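Local coordinates for AT-less polyketide synthase (Streptomyces platensis subsp. rosaceus, PDB 4QYR), which forms a ketosynthase domain, with its attached linker domain, of an AT-less polyketide synthase in antibiotic biosynthesis, probably catalysing condensation of carrier-protein-bound acyl chains, at residues 62-70 with 234-242; 489-499 with 583-594. One frame throughout, in Å; residues are numbered along the deposited sequence. Where two conformers were deposited one is given.

Contact 1: residues 62-70 with 234-242; sequences KFAGRIEGV and YVRSEGVAA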
# COMPACT_ATOMS: atom_id res chain seq x y z
N LYS A 62 -25.16 10.94 16.16
CA LYS A 62 -24.09 10.96 17.13
C LYS A 62 -23.74 9.63 17.77
O LYS A 62 -23.82 9.49 18.98
CB LYS A 62 -24.46 11.95 18.24
CG LYS A 62 -23.65 13.21 18.23
CD LYS A 62 -23.64 13.86 16.87
CE LYS A 62 -22.91 15.18 16.92
NZ LYS A 62 -23.41 16.11 15.88
N PHE A 63 -23.32 8.65 16.98
CA PHE A 63 -22.98 7.35 17.56
C PHE A 63 -21.65 6.85 17.07
O PHE A 63 -21.23 7.17 15.97
CB PHE A 63 -24.03 6.30 17.23
CG PHE A 63 -25.43 6.67 17.64
CD1 PHE A 63 -25.89 6.37 18.90
CD2 PHE A 63 -26.28 7.31 16.74
CE1 PHE A 63 -27.18 6.70 19.28
CE2 PHE A 63 -27.56 7.64 17.10
CZ PHE A 63 -28.01 7.33 18.38
N ALA A 64 -20.99 6.03 17.89
CA ALA A 64 -19.81 5.30 17.43
C ALA A 64 -19.49 4.15 18.37
O ALA A 64 -19.85 4.18 19.54
CB ALA A 64 -18.60 6.22 17.31
N GLY A 65 -18.83 3.13 17.84
CA GLY A 65 -18.15 2.17 18.67
C GLY A 65 -16.83 2.82 19.03
O GLY A 65 -16.06 3.17 18.14
N ARG A 66 -16.58 3.01 20.32
CA ARG A 66 -15.36 3.66 20.78
C ARG A 66 -14.47 2.75 21.61
O ARG A 66 -14.95 1.87 22.34
CB ARG A 66 -15.67 4.89 21.63
CG ARG A 66 -16.21 6.06 20.86
CD ARG A 66 -16.18 7.30 21.73
NE ARG A 66 -17.37 7.48 22.56
CZ ARG A 66 -17.42 7.29 23.88
NH1 ARG A 66 -18.56 7.50 24.54
NH2 ARG A 66 -16.34 6.89 24.54
N ILE A 67 -13.18 2.99 21.49
CA ILE A 67 -12.20 2.37 22.34
C ILE A 67 -11.97 3.27 23.54
O ILE A 67 -11.80 4.49 23.39
CB ILE A 67 -10.89 2.15 21.57
CG1 ILE A 67 -11.07 1.05 20.54
CG2 ILE A 67 -9.73 1.83 22.51
CD1 ILE A 67 -9.81 0.76 19.84
N GLU A 68 -11.98 2.72 24.74
CA GLU A 68 -11.68 3.55 25.88
C GLU A 68 -10.17 3.72 26.03
O GLU A 68 -9.41 2.76 25.87
CB GLU A 68 -12.29 2.97 27.15
CG GLU A 68 -13.22 3.96 27.84
CD GLU A 68 -12.59 5.35 28.01
OE1 GLU A 68 -11.40 5.44 28.40
OE2 GLU A 68 -13.28 6.36 27.73
N GLY A 69 -9.75 4.96 26.30
CA GLY A 69 -8.35 5.22 26.61
C GLY A 69 -7.49 5.43 25.38
O GLY A 69 -6.37 4.94 25.29
N VAL A 70 -8.06 6.16 24.44
CA VAL A 70 -7.46 6.46 23.15
C VAL A 70 -6.35 7.50 23.27
O VAL A 70 -5.46 7.60 22.42
CB VAL A 70 -8.59 6.94 22.17
CG1 VAL A 70 -8.25 8.26 21.51
CG2 VAL A 70 -8.94 5.85 21.17
N TYR A 234 -24.85 2.60 8.32
CA TYR A 234 -23.99 2.01 9.33
C TYR A 234 -23.54 3.03 10.35
O TYR A 234 -23.95 4.20 10.34
CB TYR A 234 -22.79 1.32 8.68
CG TYR A 234 -21.84 2.19 7.89
CD1 TYR A 234 -20.90 2.99 8.53
CD2 TYR A 234 -21.82 2.14 6.50
CE1 TYR A 234 -20.01 3.76 7.82
CE2 TYR A 234 -20.92 2.92 5.77
CZ TYR A 234 -20.01 3.72 6.44
OH TYR A 234 -19.10 4.49 5.75
N VAL A 235 -22.70 2.58 11.27
CA VAL A 235 -22.15 3.45 12.28
C VAL A 235 -20.61 3.23 12.33
O VAL A 235 -20.11 2.10 12.24
CB VAL A 235 -22.85 3.20 13.65
CG1 VAL A 235 -22.74 1.76 14.06
CG2 VAL A 235 -22.28 4.08 14.72
N ARG A 236 -19.87 4.33 12.40
CA ARG A 236 -18.42 4.22 12.42
C ARG A 236 -17.94 3.66 13.78
O ARG A 236 -18.58 3.87 14.81
CB ARG A 236 -17.81 5.59 12.13
CG ARG A 236 -18.40 6.29 10.91
CD ARG A 236 -17.64 7.57 10.59
NE ARG A 236 -16.23 7.26 10.32
CZ ARG A 236 -15.20 8.09 10.50
NH1 ARG A 236 -15.38 9.32 10.97
NH2 ARG A 236 -13.98 7.65 10.21
N SER A 237 -16.83 2.92 13.77
CA SER A 237 -16.24 2.38 15.00
C SER A 237 -14.75 2.46 15.02
O SER A 237 -14.09 2.43 13.98
CB SER A 237 -16.62 0.93 15.21
OG SER A 237 -18.00 0.78 15.43
N GLU A 238 -14.21 2.52 16.23
CA GLU A 238 -12.77 2.44 16.43
C GLU A 238 -12.36 1.00 16.62
O GLU A 238 -13.17 0.16 16.96
CB GLU A 238 -12.35 3.28 17.64
CG GLU A 238 -12.84 4.69 17.53
CD GLU A 238 -12.35 5.57 18.64
OE1 GLU A 238 -12.29 5.08 19.80
OE2 GLU A 238 -12.03 6.75 18.35
N GLY A 239 -11.09 0.71 16.39
CA GLY A 239 -10.60 -0.64 16.55
C GLY A 239 -9.15 -0.73 16.16
O GLY A 239 -8.68 0.06 15.32
N VAL A 240 -8.43 -1.66 16.77
CA VAL A 240 -7.05 -1.89 16.39
C VAL A 240 -6.73 -3.37 16.56
O VAL A 240 -7.14 -4.00 17.53
CB VAL A 240 -6.10 -1.02 17.20
CG1 VAL A 240 -6.32 -1.26 18.69
CG2 VAL A 240 -4.65 -1.23 16.80
N ALA A 241 -6.01 -3.94 15.60
CA ALA A 241 -5.71 -5.37 15.62
C ALA A 241 -4.43 -5.66 14.89
O ALA A 241 -4.05 -4.92 13.98
CB ALA A 241 -6.85 -6.16 14.98
N ALA A 242 -3.75 -6.73 15.29
CA ALA A 242 -2.60 -7.25 14.55
C ALA A 242 -2.54 -8.77 14.68
O ALA A 242 -2.98 -9.36 15.67
CB ALA A 242 -1.32 -6.65 15.05
O HOH W 1 -20.54 6.62 13.55

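Contact 2: residues 489-499 with 583-594; sequences ADLAFTLQVGR and HPTGERRAVRLP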
# COMPACT_ATOMS: atom_id res chain seq x y z
N ALA A 489 7.67 -26.19 31.76
CA ALA A 489 8.79 -25.87 30.88
C ALA A 489 8.35 -25.05 29.69
O ALA A 489 9.12 -24.27 29.14
CB ALA A 489 9.47 -27.12 30.42
N ASP A 490 7.10 -25.22 29.28
CA ASP A 490 6.54 -24.46 28.17
C ASP A 490 6.29 -23.01 28.59
O ASP A 490 6.49 -22.08 27.80
CB ASP A 490 5.23 -25.10 27.69
CG ASP A 490 5.45 -26.16 26.61
OD1 ASP A 490 4.52 -26.97 26.36
OD2 ASP A 490 6.55 -26.18 26.02
N LEU A 491 5.85 -22.86 29.84
CA LEU A 491 5.62 -21.55 30.44
C LEU A 491 6.95 -20.84 30.56
O LEU A 491 7.07 -19.67 30.17
CB LEU A 491 4.92 -21.69 31.80
CG LEU A 491 4.77 -20.58 32.84
CD1 LEU A 491 5.92 -20.54 33.82
CD2 LEU A 491 4.54 -19.22 32.20
N ALA A 492 7.93 -21.56 31.09
CA ALA A 492 9.26 -21.01 31.30
C ALA A 492 9.91 -20.70 29.96
O ALA A 492 10.47 -19.63 29.78
CB ALA A 492 10.10 -21.97 32.09
N PHE A 493 9.82 -21.64 29.03
CA PHE A 493 10.28 -21.41 27.66
C PHE A 493 9.78 -20.11 27.06
O PHE A 493 10.53 -19.39 26.43
CB PHE A 493 9.84 -22.55 26.76
CG PHE A 493 10.23 -22.37 25.32
CD1 PHE A 493 11.53 -22.59 24.91
CD2 PHE A 493 9.28 -22.00 24.38
CE1 PHE A 493 11.90 -22.45 23.58
CE2 PHE A 493 9.63 -21.85 23.05
CZ PHE A 493 10.94 -22.08 22.65
N THR A 494 8.50 -19.83 27.25
CA THR A 494 7.88 -18.69 26.60
C THR A 494 8.31 -17.39 27.27
O THR A 494 8.48 -16.37 26.60
CB THR A 494 6.36 -18.81 26.61
OG1 THR A 494 5.99 -19.94 25.82
CG2 THR A 494 5.71 -17.59 26.03
N LEU A 495 8.50 -17.42 28.59
CA LEU A 495 8.91 -16.22 29.31
C LEU A 495 10.35 -15.91 28.96
O LEU A 495 10.82 -14.77 29.12
CB LEU A 495 8.73 -16.40 30.82
CG LEU A 495 7.28 -16.45 31.27
CD1 LEU A 495 7.20 -16.73 32.73
CD2 LEU A 495 6.60 -15.16 30.97
N GLN A 496 11.05 -16.92 28.47
CA GLN A 496 12.47 -16.81 28.21
C GLN A 496 12.73 -16.21 26.85
O GLN A 496 13.47 -15.23 26.70
CB GLN A 496 13.13 -18.17 28.32
CG GLN A 496 13.28 -18.65 29.74
CD GLN A 496 13.80 -20.06 29.83
OE1 GLN A 496 14.42 -20.56 28.89
NE2 GLN A 496 13.55 -20.72 30.95
N VAL A 497 12.10 -16.82 25.85
CA VAL A 497 12.36 -16.46 24.47
C VAL A 497 11.23 -15.59 23.87
O VAL A 497 11.43 -14.89 22.87
CB VAL A 497 12.58 -17.74 23.63
CG1 VAL A 497 11.28 -18.48 23.44
CG2 VAL A 497 13.24 -17.42 22.30
N GLY A 498 10.06 -15.61 24.50
CA GLY A 498 8.92 -14.90 23.96
C GLY A 498 8.84 -13.48 24.47
O GLY A 498 7.92 -12.73 24.11
N ARG A 499 9.80 -13.11 25.31
CA ARG A 499 9.76 -11.78 25.93
C ARG A 499 11.07 -11.04 25.74
O ARG A 499 12.16 -11.61 25.89
CB ARG A 499 9.43 -11.89 27.41
CG ARG A 499 8.10 -12.55 27.71
CD ARG A 499 7.00 -11.62 27.38
NE ARG A 499 5.69 -12.11 27.78
CZ ARG A 499 4.93 -12.86 27.01
NH1 ARG A 499 3.73 -13.25 27.43
NH2 ARG A 499 5.36 -13.26 25.82
N HIS A 583 16.96 -25.94 25.72
CA HIS A 583 15.85 -26.85 25.48
C HIS A 583 16.13 -27.75 24.28
O HIS A 583 16.88 -27.37 23.38
CB HIS A 583 14.57 -26.05 25.27
CG HIS A 583 14.27 -25.08 26.37
ND1 HIS A 583 14.81 -23.81 26.41
CD2 HIS A 583 13.49 -25.19 27.48
CE1 HIS A 583 14.38 -23.18 27.49
NE2 HIS A 583 13.57 -24.00 28.15
N PRO A 584 15.53 -28.95 24.28
CA PRO A 584 15.55 -29.80 23.08
C PRO A 584 14.96 -29.01 21.94
O PRO A 584 13.79 -28.64 22.04
CB PRO A 584 14.66 -30.99 23.45
CG PRO A 584 14.66 -31.01 24.95
CD PRO A 584 14.79 -29.58 25.39
N THR A 585 15.72 -28.72 20.90
CA THR A 585 15.27 -27.75 19.91
C THR A 585 13.98 -28.20 19.21
O THR A 585 13.28 -27.38 18.61
CB THR A 585 16.36 -27.47 18.86
OG1 THR A 585 17.64 -27.53 19.49
CG2 THR A 585 16.17 -26.08 18.27
N GLY A 586 13.66 -29.49 19.33
CA GLY A 586 12.42 -30.01 18.80
C GLY A 586 11.22 -29.83 19.73
O GLY A 586 10.15 -29.43 19.29
N GLU A 587 11.44 -30.08 21.02
CA GLU A 587 10.37 -30.27 22.00
C GLU A 587 9.44 -29.07 22.31
O GLU A 587 8.23 -29.18 22.13
CB GLU A 587 11.00 -30.75 23.32
CG GLU A 587 10.07 -30.82 24.55
CD GLU A 587 8.62 -31.16 24.22
OE1 GLU A 587 8.37 -32.28 23.71
OE2 GLU A 587 7.74 -30.31 24.47
N ARG A 588 9.98 -27.97 22.80
CA ARG A 588 9.16 -26.93 23.43
C ARG A 588 8.03 -26.33 22.58
O ARG A 588 8.16 -26.17 21.37
CB ARG A 588 10.05 -25.78 23.91
CG ARG A 588 10.97 -26.15 25.05
CD ARG A 588 10.24 -26.84 26.19
NE ARG A 588 11.14 -27.06 27.31
CZ ARG A 588 11.92 -28.13 27.46
NH1 ARG A 588 12.73 -28.24 28.51
NH2 ARG A 588 11.88 -29.10 26.55
N ARG A 589 6.92 -26.01 23.25
CA ARG A 589 5.76 -25.36 22.64
C ARG A 589 5.43 -24.01 23.31
O ARG A 589 5.53 -23.88 24.52
CB ARG A 589 4.55 -26.29 22.71
CG ARG A 589 4.71 -27.54 21.86
CD ARG A 589 3.40 -28.27 21.68
NE ARG A 589 2.49 -27.54 20.80
CZ ARG A 589 2.40 -27.72 19.48
NH1 ARG A 589 3.17 -28.63 18.88
NH2 ARG A 589 1.54 -27.00 18.78
N ALA A 590 5.03 -23.02 22.51
CA ALA A 590 4.72 -21.69 23.03
C ALA A 590 3.36 -21.64 23.73
O ALA A 590 2.49 -22.49 23.49
CB ALA A 590 4.78 -20.68 21.91
N VAL A 591 3.19 -20.62 24.58
CA VAL A 591 2.04 -20.50 25.48
C VAL A 591 1.49 -19.07 25.56
O VAL A 591 2.25 -18.11 25.72
CB VAL A 591 2.42 -20.94 26.90
CG1 VAL A 591 1.31 -20.62 27.88
CG2 VAL A 591 2.75 -22.42 26.93
N ARG A 592 0.18 -18.92 25.50
CA ARG A 592 -0.42 -17.59 25.49
C ARG A 592 -0.58 -17.05 26.90
O ARG A 592 -1.43 -17.49 27.66
CB ARG A 592 -1.76 -17.64 24.76
CG ARG A 592 -1.65 -18.27 23.38
CD ARG A 592 -2.99 -18.58 22.76
NE ARG A 592 -2.83 -19.12 21.42
CZ ARG A 592 -3.83 -19.45 20.62
NH1 ARG A 592 -5.08 -19.31 21.02
NH2 ARG A 592 -3.57 -19.92 19.41
N LEU A 593 0.27 -16.08 27.25
CA LEU A 593 0.30 -15.46 28.58
C LEU A 593 -0.18 -14.02 28.46
O LEU A 593 -0.40 -13.55 27.34
CB LEU A 593 1.71 -15.53 29.17
CG LEU A 593 2.34 -16.92 29.15
CD1 LEU A 593 3.82 -16.85 29.44
CD2 LEU A 593 1.63 -17.82 30.12
N PRO A 594 -0.35 -13.29 29.59
CA PRO A 594 -0.81 -11.91 29.37
C PRO A 594 0.30 -11.03 28.81
O PRO A 594 1.48 -11.32 29.05
CB PRO A 594 -1.22 -11.45 30.78
CG PRO A 594 -1.27 -12.68 31.61
CD PRO A 594 -0.26 -13.60 31.02

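Contact 1: residues 62-70 with 234-242
Gly65 and Ser237 pair as a single parallel bridge. Gly65 N donates to Arg236 O at 3.1 Å, and Gly65 O in turn accepts from Glu238 N at 2.7 Å. Both polar atoms of the glycine backbone are therefore satisfied across the contact. At either end of this bridge the regular ladder gives out and something else takes over the rung. On one side a water spans the gap, accepting from Arg236 N and donating to Phe63 O, the water oxygen lying 2.6 Å from both Arg236 N and Phe63 O. On the other, the carboxylate of Glu238 does the work its own carbonyl would do in a regular parallel pair: Ile67 N meets Glu238 OE1 at 2.8 Å, nearly straight at 167° and on the anti lone pair. CG of Glu238 sits beside the backbone N (chi1 -54°), and the extended chain beyond it carries the acid past Gly65 O to that amide. The other charged ends find partners farther out: the buried Glu238 OE2 takes a salt bridge from Arg45 and a bond from Leu203 N, Arg66, alongside Glu238 but without a charge contact, gives NE to Asp40 O, and Arg236 leads away to a salt bridge with Glu355. Apolar contacts flank the bonds: Val235 CG2 lies 3.8 Å from Phe63 CB, and Ile67 CD1 lies 3.7 Å from Gly239 CA. Strand 63-64 pairs antiparallel with strand 39-40, whereas strand 239-247 belongs to the large mixed sheet of the thiolase-type ketosynthase fold, between strands 194-201 and 9-17. Ile67 and Val240 both rest on Arg17 of strand 9-17, Val240 also touches Thr98 of helix 90-106, and Arg236 lies against Thr208 of helix 207-214.

Contact 2: residues 489-499 with 583-594
Phe493 points its ring edge at the face of His583, a T-shaped pair with centroids 5.2 Å apart and planes at 85°. Arg588 lies over one face of the phenyl ring, its CB 3.6 Å from the ring centroid and almost on the normal, a CH-pi contact. The ring reaches both partners because CG stands anti to the backbone N (chi1 178°). Gln496 brings OE1 up to the edge of the imidazole at CE1, while its NE2 is held by Ala454 O and His583 ND1 by Trp579 O. Helix 488-497 belongs to the RhiE-like linker domain, and the irregular chain after helix 579-582 drapes across it, in a way reminiscent of the post-AT linker of AT-containing synthases. Asp490 OD2 takes Arg589 N at 2.8 Å, approached from above the carboxylate plane. One turn on, Thr494 OG1 donates to Asp490 O (3.0 Å) and accepts a weak bond from Val591 N (3.1 Å). Val591 CG2 packs on Asp490 CB. Farther along, Leu593 lies roughly at right angles to both Leu491 and Leu495, its CD1 3.7 Å from Leu491 CD2 and 3.6 Å from Leu495 CD2.

Overall arrangement
Both segments of contact 1 precede those of contact 2 in the sequence, and the centre of the chain falls between the two sites. Their own centres are 34 Å apart and their nearest atoms about 11 Å apart, without touching. Contact 1 is inside the ketosynthase fold, where it fixes a loop to the approach of strand 239-247 in the large mixed sheet. Contact 2 is in the linker region, joining helix 488-497 to the chain that follows helix 579-582. That chain runs back along the ketosynthase: the backbone of Ala590 is hydrogen-bonded to that of Gly255, just past helix 248-253, which follows strand 239-247, so this chain touches both the linker helix and the ketosynthase.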